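Local coordinates for protein beta-fructofuranosidase, insoluble isoenzyme CWINV1 (Arabidopsis thaliana, PDB 2OXB) that hydrolyses terminal non-reducing beta-D-fructofuranoside residues, using sucrose and 1-kestose and, less well, neokestose and levan, in the plant cell wall, at residues Y4-H9 with S309-I314; F8-P13 with Y30-Q35; A41-I46 with G76-S81; H50-D55 with D60-A65. The protein carries 1 engineered substitution. All blocks are in the same frame, centred on the assembly; numbering follows the deposited sequence.

Contact 1 of 4, residues Y4-H9 with S309-I314; sequences YRTGFH and SGIQTI
The imidazole of His9 meets 309-314 with the carbonyl O of Gln312 and the backbone N of Ile314 oblique to its plane. Its other neighbours come from its own loop: Phe8 CE1 sits over one face, displaced toward the rim, and Thr6 CB lies in the ring plane at the edge. The approach to the second segment is loose. His9 CB is 3.9 Å from Gln312 O, and His9 ND1 stays 4.2 Å from Ile314 N, so no hydrogen bond is made here. A chi1 of -73° carries CG to the side of the backbone N, opposite the carbonyl carbon, and leaves the ring next to the chain at Ile314. Further along, the methyl branches Thr6 CG2 and Ile311 CG2 meet at 4.3 Å, a purely apolar touch. Neither segment is a regular strand, and the closest pair of CA atoms, His9 CA and Ile314 CA, is 6.0 Å apart. The side chain of Gln312 takes little part, because its end leads away from His9 toward Met17 and Pro20 on strand 15-26. Outside the contact, the carboxylate of Asp480 receives hydrogen bonds from the backbone N of Gly7 and of Phe8, while Thr6 and His9 both rest on Val483. Strands 473-480 and 483-488 belong to the C-terminal part of the chain, so this buried contact lies at the seam between the N-terminal five-bladed beta-propeller and the C-terminal beta-sandwich that together define family 32 glycosidases.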
# COMPACT_ATOMS: atom_id res chain seq x y z
N TYR A 4 3.88 16.07 -13.79
CA TYR A 4 4.18 14.95 -12.93
C TYR A 4 3.08 14.65 -11.93
O TYR A 4 3.15 13.67 -11.20
CB TYR A 4 5.52 15.19 -12.23
CG TYR A 4 6.69 15.19 -13.19
CD1 TYR A 4 6.62 14.52 -14.42
CD2 TYR A 4 7.88 15.83 -12.87
CE1 TYR A 4 7.71 14.49 -15.30
CE2 TYR A 4 8.97 15.80 -13.73
CZ TYR A 4 8.88 15.12 -14.95
OH TYR A 4 9.96 15.10 -15.80
N ARG A 5 2.05 15.49 -11.93
CA ARG A 5 0.93 15.30 -11.03
C ARG A 5 0.01 14.21 -11.58
O ARG A 5 -0.03 13.99 -12.78
CB ARG A 5 0.18 16.62 -10.87
CG ARG A 5 1.07 17.75 -10.41
CD ARG A 5 0.28 18.91 -9.83
NE ARG A 5 -0.60 18.46 -8.75
CZ ARG A 5 -1.40 19.26 -8.05
NH1 ARG A 5 -1.45 20.57 -8.32
NH2 ARG A 5 -2.17 18.76 -7.10
N THR A 6 -0.70 13.50 -10.70
CA THR A 6 -1.60 12.44 -11.15
C THR A 6 -2.98 12.99 -11.50
O THR A 6 -3.43 13.98 -10.92
CB THR A 6 -1.79 11.36 -10.07
OG1 THR A 6 -2.51 11.90 -8.97
CG2 THR A 6 -0.44 10.85 -9.59
N GLY A 7 -3.64 12.33 -12.44
CA GLY A 7 -4.97 12.75 -12.85
C GLY A 7 -6.11 11.98 -12.19
O GLY A 7 -7.17 12.56 -11.94
N PHE A 8 -5.92 10.70 -11.89
CA PHE A 8 -6.99 9.92 -11.28
C PHE A 8 -6.65 9.27 -9.95
O PHE A 8 -7.39 8.43 -9.45
CB PHE A 8 -7.50 8.85 -12.26
CG PHE A 8 -6.47 7.84 -12.65
CD1 PHE A 8 -6.14 6.80 -11.81
CD2 PHE A 8 -5.84 7.93 -13.89
CE1 PHE A 8 -5.19 5.84 -12.19
CE2 PHE A 8 -4.90 6.99 -14.28
CZ PHE A 8 -4.57 5.94 -13.43
N HIS A 9 -5.54 9.65 -9.35
CA HIS A 9 -5.20 9.05 -8.06
C HIS A 9 -5.74 9.96 -6.96
O HIS A 9 -6.96 10.10 -6.81
CB HIS A 9 -3.69 8.89 -7.95
CG HIS A 9 -3.15 7.78 -8.79
ND1 HIS A 9 -3.45 6.46 -8.56
CD2 HIS A 9 -2.36 7.80 -9.89
CE1 HIS A 9 -2.87 5.71 -9.48
NE2 HIS A 9 -2.21 6.50 -10.30
N SER A 309 4.56 17.17 -2.70
CA SER A 309 5.23 15.91 -2.39
C SER A 309 4.25 14.96 -1.72
O SER A 309 3.65 15.28 -0.70
CB SER A 309 6.45 16.14 -1.48
OG SER A 309 7.11 14.93 -1.17
N GLY A 310 4.07 13.79 -2.32
CA GLY A 310 3.19 12.80 -1.75
C GLY A 310 1.87 12.56 -2.47
O GLY A 310 1.06 13.46 -2.65
N ILE A 311 1.68 11.31 -2.89
CA ILE A 311 0.45 10.92 -3.56
C ILE A 311 -0.11 9.76 -2.74
O ILE A 311 0.58 9.21 -1.88
CB ILE A 311 0.69 10.41 -5.00
CG1 ILE A 311 1.37 9.05 -4.98
CG2 ILE A 311 1.50 11.42 -5.77
CD1 ILE A 311 1.53 8.42 -6.32
N GLN A 312 -1.36 9.39 -2.99
CA GLN A 312 -1.98 8.29 -2.28
C GLN A 312 -2.29 7.23 -3.32
O GLN A 312 -2.92 7.51 -4.34
CB GLN A 312 -3.27 8.75 -1.61
CG GLN A 312 -3.69 7.89 -0.45
CD GLN A 312 -2.86 8.16 0.81
OE1 GLN A 312 -2.88 7.37 1.77
NE2 GLN A 312 -2.14 9.28 0.83
N THR A 313 -1.81 6.02 -3.09
CA THR A 313 -2.06 4.94 -4.03
C THR A 313 -3.55 4.60 -4.04
O THR A 313 -4.25 4.77 -3.04
CB THR A 313 -1.29 3.69 -3.65
OG1 THR A 313 -1.66 3.30 -2.32
CG2 THR A 313 0.19 3.95 -3.72
N ILE A 314 -4.02 4.10 -5.18
CA ILE A 314 -5.41 3.73 -5.31
C ILE A 314 -5.80 2.74 -4.23
O ILE A 314 -5.10 1.75 -4.00
CB ILE A 314 -5.72 3.09 -6.68
CG1 ILE A 314 -7.21 2.76 -6.76
CG2 ILE A 314 -4.90 1.82 -6.87
CD1 ILE A 314 -7.57 1.89 -7.93

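Contact 2 of 4, residues F8-P13 with Y30-Q35; sequences FHFQPP and YHLFYQ. With FRU (beta-D-fructofuranose), chain B.
Phe10 reaches from its loop to the strand at Leu32 and Tyr34. From CB, a chi1 of 175° sets CG opposite the backbone N and extends the ring toward 30-35. Along one side of the ring, CD2 lies 3.6 Å from Leu32 CD2, which approaches obliquely, and CE2 follows against the same methyl. At the tip, CZ comes to 3.8 Å from Tyr34 CE1. Phe10 thus presents its edge to a face of Tyr34 in an offset edge-to-face pair, with centroids 5.6 Å apart and planes at 85°. Pro12 adds a second hold on the tyrosine: its CG is 3.9 Å from Tyr34 CE2. No hydrogen bond crosses the contact. Along the strand, Leu32 and Tyr34 point at the loop, whereas Phe33 points away and stacks on the ring of His50. Gln35 takes no part in the contact with the loop; its chain bends at chi2, and OE1 accepts a hydrogen bond from O6 of the bound fructofuranose at 2.8 Å. NE2 donates to Cys77 O and Asn21 OD1, which fixes the rotation of the amide. Apolar side chains of the loop, Phe10 and Pro12, thereby cover Leu32 and Tyr34 on one face of strand 29-36, in a propeller blade whose far end, at Gln35, enters the substrate site.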
# COMPACT_ATOMS: atom_id res chain seq x y z
N PHE A 8 -5.92 10.70 -11.89
CA PHE A 8 -6.99 9.92 -11.28
C PHE A 8 -6.65 9.27 -9.95
O PHE A 8 -7.39 8.43 -9.45
CB PHE A 8 -7.50 8.85 -12.26
CG PHE A 8 -6.47 7.84 -12.65
CD1 PHE A 8 -6.14 6.80 -11.81
CD2 PHE A 8 -5.84 7.93 -13.89
CE1 PHE A 8 -5.19 5.84 -12.19
CE2 PHE A 8 -4.90 6.99 -14.28
CZ PHE A 8 -4.57 5.94 -13.43
N HIS A 9 -5.54 9.65 -9.35
CA HIS A 9 -5.20 9.05 -8.06
C HIS A 9 -5.74 9.96 -6.96
O HIS A 9 -6.96 10.10 -6.81
CB HIS A 9 -3.69 8.89 -7.95
CG HIS A 9 -3.15 7.78 -8.79
ND1 HIS A 9 -3.45 6.46 -8.56
CD2 HIS A 9 -2.36 7.80 -9.89
CE1 HIS A 9 -2.87 5.71 -9.48
NE2 HIS A 9 -2.21 6.50 -10.30
N PHE A 10 -4.84 10.55 -6.20
CA PHE A 10 -5.20 11.47 -5.14
C PHE A 10 -3.97 12.10 -4.53
O PHE A 10 -2.95 11.45 -4.31
CB PHE A 10 -6.03 10.82 -4.03
CG PHE A 10 -6.29 11.76 -2.88
CD1 PHE A 10 -7.04 12.92 -3.06
CD2 PHE A 10 -5.71 11.53 -1.63
CE1 PHE A 10 -7.21 13.84 -2.02
CE2 PHE A 10 -5.87 12.45 -0.58
CZ PHE A 10 -6.61 13.61 -0.78
N GLN A 11 -4.09 13.39 -4.24
CA GLN A 11 -3.01 14.14 -3.67
C GLN A 11 -3.51 15.54 -3.36
O GLN A 11 -4.56 15.96 -3.85
CB GLN A 11 -1.87 14.22 -4.68
CG GLN A 11 -2.29 14.80 -6.02
CD GLN A 11 -1.20 14.69 -7.04
OE1 GLN A 11 -0.16 15.35 -6.93
NE2 GLN A 11 -1.40 13.84 -8.03
N PRO A 12 -2.76 16.27 -2.53
CA PRO A 12 -3.18 17.63 -2.20
C PRO A 12 -2.92 18.48 -3.44
O PRO A 12 -2.04 18.15 -4.24
CB PRO A 12 -2.25 18.02 -1.06
CG PRO A 12 -1.91 16.70 -0.43
CD PRO A 12 -1.67 15.84 -1.64
N PRO A 13 -3.68 19.57 -3.61
CA PRO A 13 -3.49 20.44 -4.77
C PRO A 13 -2.19 21.22 -4.62
O PRO A 13 -1.76 21.92 -5.54
CB PRO A 13 -4.71 21.34 -4.72
CG PRO A 13 -4.99 21.43 -3.25
CD PRO A 13 -4.85 20.00 -2.81
N TYR A 30 -17.61 7.88 2.61
CA TYR A 30 -16.27 7.50 3.00
C TYR A 30 -15.53 8.74 3.49
O TYR A 30 -15.92 9.88 3.21
CB TYR A 30 -15.53 6.86 1.82
CG TYR A 30 -16.19 5.61 1.29
CD1 TYR A 30 -16.17 4.42 2.04
CD2 TYR A 30 -16.89 5.62 0.09
CE1 TYR A 30 -16.85 3.29 1.60
CE2 TYR A 30 -17.58 4.49 -0.36
CZ TYR A 30 -17.55 3.32 0.40
OH TYR A 30 -18.26 2.21 -0.00
N HIS A 31 -14.46 8.50 4.23
CA HIS A 31 -13.66 9.59 4.77
C HIS A 31 -12.17 9.25 4.63
O HIS A 31 -11.77 8.09 4.67
CB HIS A 31 -14.01 9.83 6.24
CG HIS A 31 -15.37 10.44 6.46
ND1 HIS A 31 -15.68 11.72 6.07
CD2 HIS A 31 -16.48 9.96 7.07
CE1 HIS A 31 -16.91 12.01 6.43
NE2 HIS A 31 -17.42 10.96 7.05
N LEU A 32 -11.36 10.29 4.44
CA LEU A 32 -9.92 10.16 4.34
C LEU A 32 -9.31 11.40 4.95
O LEU A 32 -9.63 12.53 4.57
CB LEU A 32 -9.41 10.04 2.90
CG LEU A 32 -7.86 10.14 2.78
CD1 LEU A 32 -7.22 8.86 3.26
CD2 LEU A 32 -7.44 10.38 1.34
N PHE A 33 -8.43 11.17 5.91
CA PHE A 33 -7.72 12.27 6.53
C PHE A 33 -6.30 11.93 6.12
O PHE A 33 -6.10 11.05 5.28
CB PHE A 33 -7.90 12.22 8.05
CG PHE A 33 -9.34 12.25 8.51
CD1 PHE A 33 -10.05 13.44 8.56
CD2 PHE A 33 -9.98 11.08 8.89
CE1 PHE A 33 -11.37 13.45 9.00
CE2 PHE A 33 -11.31 11.10 9.32
CZ PHE A 33 -12.00 12.28 9.37
N TYR A 34 -5.31 12.62 6.68
CA TYR A 34 -3.92 12.36 6.36
C TYR A 34 -2.98 13.43 6.86
O TYR A 34 -3.40 14.54 7.21
CB TYR A 34 -3.72 12.19 4.85
CG TYR A 34 -4.19 13.35 4.01
CD1 TYR A 34 -5.54 13.50 3.68
CD2 TYR A 34 -3.29 14.28 3.53
CE1 TYR A 34 -5.96 14.56 2.88
CE2 TYR A 34 -3.70 15.34 2.73
CZ TYR A 34 -5.03 15.47 2.41
OH TYR A 34 -5.39 16.54 1.63
N GLN A 35 -1.71 13.07 6.91
CA GLN A 35 -0.67 13.96 7.35
C GLN A 35 -0.39 14.95 6.20
O GLN A 35 0.02 14.54 5.11
CB GLN A 35 0.58 13.14 7.69
CG GLN A 35 0.35 12.03 8.71
CD GLN A 35 0.53 12.49 10.15
OE1 GLN A 35 1.64 12.66 10.62
NE2 GLN A 35 -0.58 12.69 10.85
C1 FRU B . 5.43 7.38 9.02
C2 FRU B . 5.59 8.34 10.20
C3 FRU B . 4.72 7.91 11.39
C4 FRU B . 4.35 9.21 12.05
C5 FRU B . 4.32 10.16 10.85
C6 FRU B . 4.93 11.51 11.12
O1 FRU B . 5.92 6.08 9.32
O2 FRU B . 6.96 8.61 10.69
O3 FRU B . 5.39 7.05 12.31
O4 FRU B . 3.08 9.14 12.71
O5 FRU B . 5.05 9.56 9.80
O6 FRU B . 4.08 12.22 12.00

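Contact 3 of 4, residues A41-I46 with G76-S81; sequences AVWGNI and GCWSGS. With FRU (beta-D-fructofuranose), chain B.
O6 of the bound fructofuranose donates a hydrogen bond to Gln35 and packs against the indoles of Trp43 and Trp78, both substrate-binding residues, in the pocket at the mouth of the five-bladed beta-propeller. The two rings treat the hydroxyl differently. Over Trp78 it stands above one face, displaced toward the rim, with O6 3.3 Å from Trp78 CG; at Trp43 it lies in the ring plane at the edge, O6 being 3.5 Å from Trp43 CZ2. The tryptophan side chains cross at about a right angle, and their nearest atoms, Trp43 CZ2 and Trp78 NE1, are 4.0 Å apart, a van der Waals meeting without any hydrogen bond. Trp43 comes from the loop joining strands 29-36 and 47-53 of one blade, whereas Trp78 stands on strand 77-81 of the next. With chi1 at -167°, CG of Trp43 is swung opposite its backbone N and the indole reaches the sugar edge-on, while Ile46 CG1 lies over one of its faces, toward the rim. Ser79 OG, 2.8 Å from sugar O4, is hydrogen-bonded to OD2 of the active-site residue Asp19. Asp145 and the engineered Gln199 are also hydrogen-bonded to the fructofuranose. Deeper down, away from the sugar, the two segments touch through Ile46 and Cys77. A chi1 of -70° places Ile46 CG1 beside its own backbone N and sends CG2 to the opposite side, where CG2 lies 3.6 Å from Cys77 O.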
# COMPACT_ATOMS: atom_id res chain seq x y z
N ALA A 41 6.31 21.98 0.99
CA ALA A 41 6.32 20.67 0.36
C ALA A 41 7.23 19.67 1.11
O ALA A 41 7.43 18.54 0.66
CB ALA A 41 6.74 20.79 -1.12
N VAL A 42 7.77 20.11 2.24
CA VAL A 42 8.62 19.25 3.08
C VAL A 42 7.90 19.00 4.40
O VAL A 42 7.24 19.90 4.94
CB VAL A 42 10.01 19.92 3.35
CG1 VAL A 42 10.84 19.91 2.07
CG2 VAL A 42 9.82 21.36 3.85
N TRP A 43 8.00 17.77 4.93
CA TRP A 43 7.32 17.40 6.18
C TRP A 43 7.36 18.55 7.18
O TRP A 43 8.42 19.07 7.49
CB TRP A 43 8.00 16.16 6.80
CG TRP A 43 7.20 15.50 7.92
CD1 TRP A 43 6.19 14.60 7.79
CD2 TRP A 43 7.36 15.72 9.33
NE1 TRP A 43 5.71 14.23 9.02
CE2 TRP A 43 6.41 14.90 9.99
CE3 TRP A 43 8.22 16.52 10.10
CZ2 TRP A 43 6.29 14.87 11.38
CZ3 TRP A 43 8.10 16.48 11.48
CH2 TRP A 43 7.14 15.66 12.11
N GLY A 44 6.20 18.95 7.68
CA GLY A 44 6.19 20.04 8.63
C GLY A 44 4.78 20.49 8.93
O GLY A 44 3.89 20.33 8.09
N ASN A 45 4.58 21.04 10.12
CA ASN A 45 3.28 21.51 10.57
C ASN A 45 2.21 20.51 10.18
O ASN A 45 1.10 20.89 9.79
CB ASN A 45 2.98 22.86 9.93
CG ASN A 45 4.18 23.76 9.95
OD1 ASN A 45 4.62 24.22 11.01
ND2 ASN A 45 4.73 24.01 8.77
N ILE A 46 2.53 19.23 10.29
CA ILE A 46 1.59 18.18 9.94
C ILE A 46 0.24 18.33 10.64
O ILE A 46 0.17 18.55 11.86
CB ILE A 46 2.18 16.78 10.24
CG1 ILE A 46 3.30 16.48 9.25
CG2 ILE A 46 1.10 15.72 10.14
CD1 ILE A 46 2.84 16.52 7.79
N GLY A 76 2.23 18.70 17.47
CA GLY A 76 2.01 17.90 16.28
C GLY A 76 0.81 16.99 16.34
O GLY A 76 0.39 16.54 17.40
N CYS A 77 0.24 16.71 15.18
CA CYS A 77 -0.90 15.83 15.10
C CYS A 77 -0.53 14.67 14.21
O CYS A 77 -0.77 14.69 13.00
CB CYS A 77 -2.12 16.55 14.55
SG CYS A 77 -3.11 17.36 15.79
N TRP A 78 0.06 13.66 14.84
CA TRP A 78 0.52 12.45 14.16
C TRP A 78 -0.60 11.48 13.75
O TRP A 78 -1.76 11.64 14.14
CB TRP A 78 1.57 11.75 15.04
CG TRP A 78 2.90 12.50 15.10
CD1 TRP A 78 3.11 13.82 14.77
CD2 TRP A 78 4.18 11.97 15.46
NE1 TRP A 78 4.45 14.13 14.89
CE2 TRP A 78 5.13 13.01 15.31
CE3 TRP A 78 4.62 10.71 15.88
CZ2 TRP A 78 6.48 12.84 15.58
CZ3 TRP A 78 5.98 10.54 16.15
CH2 TRP A 78 6.89 11.60 16.00
N SER A 79 -0.22 10.49 12.95
CA SER A 79 -1.12 9.46 12.42
C SER A 79 -2.03 8.85 13.48
O SER A 79 -1.69 8.78 14.65
CB SER A 79 -0.29 8.36 11.77
OG SER A 79 0.81 8.91 11.08
N GLY A 80 -3.20 8.41 13.03
CA GLY A 80 -4.18 7.81 13.92
C GLY A 80 -5.09 6.91 13.12
O GLY A 80 -4.77 6.55 11.98
N SER A 81 -6.23 6.56 13.70
CA SER A 81 -7.21 5.69 13.06
C SER A 81 -8.60 5.92 13.63
O SER A 81 -8.76 6.57 14.67
CB SER A 81 -6.83 4.22 13.26
OG SER A 81 -5.76 3.83 12.39
C1 FRU B . 5.43 7.38 9.02
C2 FRU B . 5.59 8.34 10.20
C3 FRU B . 4.72 7.91 11.39
C4 FRU B . 4.35 9.21 12.05
C5 FRU B . 4.32 10.16 10.85
C6 FRU B . 4.93 11.51 11.12
O1 FRU B . 5.92 6.08 9.32
O2 FRU B . 6.96 8.61 10.69
O3 FRU B . 5.39 7.05 12.31
O4 FRU B . 3.08 9.14 12.71
O5 FRU B . 5.05 9.56 9.80
O6 FRU B . 4.08 12.22 12.00

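Contact 4 of 4, residues H50-D55 with D60-A65; sequences HSTSTD and DPHPPA
His50, with CG turned opposite its backbone N (chi1 -161°), and His62, with CG beside its own (chi1 -87°), come out side by side and point the same way from a beta hairpin. Strands 47-53 and 60-66 form this antiparallel pair, and 60-66 is the outermost strand of its propeller blade. The two histidines meet at their roots, His50 CB to His62 CB being 3.7 Å, while the rings lie oblique, centroids 5.5 Å apart and planes at 41°. Each ring has further company: ND1 of His50 bonds to Leu32 O, and His62 meets the ring of Tyr117. Thr52 lies on the same side of the sheet. Its OG1 sits between the backbone N and the carbonyl carbon, which carries it to the edge of the imidazole of His62, in the ring plane, 3.9 Å from His62 CE1. The backbone pairing with clear hydrogen bonds is that of Thr52 with Asp60, a hydrogen-bonded antiparallel pair. Thr52 N donates to Asp60 O at 2.9 Å, and Asp60 N returns a bond to Thr52 O at 3.1 Å. Asp60 O also receives a CA-H...O contact from Ser51 CA at 3.1 Å. Where the first strand ends, Ser53 closes an ST turn: its OG accepts from Asp55 N at 3.2 Å and also bonds to Asn58 O.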
# COMPACT_ATOMS: atom_id res chain seq x y z
N HIS A 50 -8.57 16.90 5.45
CA HIS A 50 -9.75 16.08 5.20
C HIS A 50 -10.24 16.11 3.76
O HIS A 50 -9.93 17.02 3.01
CB HIS A 50 -10.89 16.53 6.12
CG HIS A 50 -11.97 15.51 6.30
ND1 HIS A 50 -11.83 14.19 5.92
CD2 HIS A 50 -13.19 15.61 6.87
CE1 HIS A 50 -12.91 13.52 6.26
NE2 HIS A 50 -13.76 14.36 6.84
N SER A 51 -10.99 15.07 3.41
CA SER A 51 -11.59 14.91 2.08
C SER A 51 -12.63 13.80 2.25
O SER A 51 -12.55 13.03 3.21
CB SER A 51 -10.52 14.50 1.05
OG SER A 51 -9.56 15.53 0.86
N THR A 52 -13.61 13.72 1.35
CA THR A 52 -14.67 12.70 1.40
C THR A 52 -14.91 12.08 0.01
O THR A 52 -14.43 12.59 -1.00
CB THR A 52 -16.01 13.30 1.89
OG1 THR A 52 -16.35 14.43 1.08
CG2 THR A 52 -15.90 13.75 3.34
N SER A 53 -15.66 10.98 -0.04
CA SER A 53 -15.95 10.35 -1.33
C SER A 53 -17.16 9.42 -1.31
O SER A 53 -17.67 9.06 -0.24
CB SER A 53 -14.73 9.56 -1.81
OG SER A 53 -14.92 9.08 -3.12
N THR A 54 -17.62 9.06 -2.50
CA THR A 54 -18.77 8.16 -2.65
C THR A 54 -18.37 6.95 -3.51
O THR A 54 -19.11 5.96 -3.61
CB THR A 54 -20.00 8.88 -3.31
OG1 THR A 54 -19.93 8.79 -4.74
CG2 THR A 54 -20.04 10.36 -2.91
N ASP A 55 -17.18 7.01 -4.11
CA ASP A 55 -16.70 5.93 -4.96
C ASP A 55 -15.19 5.70 -4.80
O ASP A 55 -14.56 5.03 -5.64
CB ASP A 55 -17.02 6.26 -6.41
CG ASP A 55 -16.70 7.70 -6.77
OD1 ASP A 55 -16.04 8.36 -5.93
OD2 ASP A 55 -17.11 8.17 -7.86
N ASP A 60 -13.91 15.28 -2.45
CA ASP A 60 -14.32 16.64 -2.14
C ASP A 60 -13.52 17.06 -0.91
O ASP A 60 -13.47 16.33 0.08
CB ASP A 60 -15.83 16.69 -1.83
CG ASP A 60 -16.71 16.38 -3.04
OD1 ASP A 60 -16.78 15.21 -3.47
OD2 ASP A 60 -17.35 17.31 -3.57
N PRO A 61 -12.87 18.24 -0.96
CA PRO A 61 -12.06 18.76 0.15
C PRO A 61 -12.84 19.18 1.40
O PRO A 61 -14.06 19.18 1.42
CB PRO A 61 -11.32 19.93 -0.48
CG PRO A 61 -12.32 20.44 -1.46
CD PRO A 61 -12.80 19.15 -2.11
N HIS A 62 -12.08 19.56 2.43
CA HIS A 62 -12.61 20.01 3.71
C HIS A 62 -11.46 20.55 4.54
O HIS A 62 -10.33 20.10 4.41
CB HIS A 62 -13.26 18.87 4.50
CG HIS A 62 -14.69 18.65 4.17
ND1 HIS A 62 -15.11 17.70 3.27
CD2 HIS A 62 -15.80 19.32 4.56
CE1 HIS A 62 -16.42 17.78 3.13
NE2 HIS A 62 -16.87 18.76 3.90
N PRO A 63 -11.75 21.52 5.41
CA PRO A 63 -10.74 22.13 6.28
C PRO A 63 -10.24 21.12 7.32
O PRO A 63 -11.04 20.37 7.87
CB PRO A 63 -11.50 23.30 6.90
CG PRO A 63 -12.89 22.76 7.02
CD PRO A 63 -13.09 22.08 5.69
N PRO A 64 -8.91 21.10 7.58
CA PRO A 64 -8.22 20.22 8.53
C PRO A 64 -9.03 19.96 9.81
O PRO A 64 -9.61 20.88 10.37
CB PRO A 64 -6.93 20.99 8.81
CG PRO A 64 -6.61 21.54 7.47
CD PRO A 64 -7.95 22.05 6.96
N ALA A 65 -9.05 18.71 10.26
CA ALA A 65 -9.82 18.29 11.43
C ALA A 65 -9.04 18.14 12.74
O ALA A 65 -9.50 18.57 13.81
CB ALA A 65 -10.55 16.99 11.13

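Contacts 1 and 2 are wholly buried, whereas contacts 3 and 4 reach the surface, the first at the mouth of the substrate pocket and the second at a blade's outer strand. Contacts 1 and 2 use the same N-terminal loop, sharing Phe8 and His9, and are tied together by a probable hydrogen bond from Gln312 N to Phe10 O. Contacts 2 and 4 hold neighbouring strands of one sheet; contacts 2 and 3 converge on the bound fructofuranose. Chemistry follows place: loose van der Waals touches without hydrogen bonds at the domain seam, an aromatic and apolar core against the strand, indoles and hydroxyls round the sugar, and, within a contact, backbone hydrogen bonds in the hairpin alone.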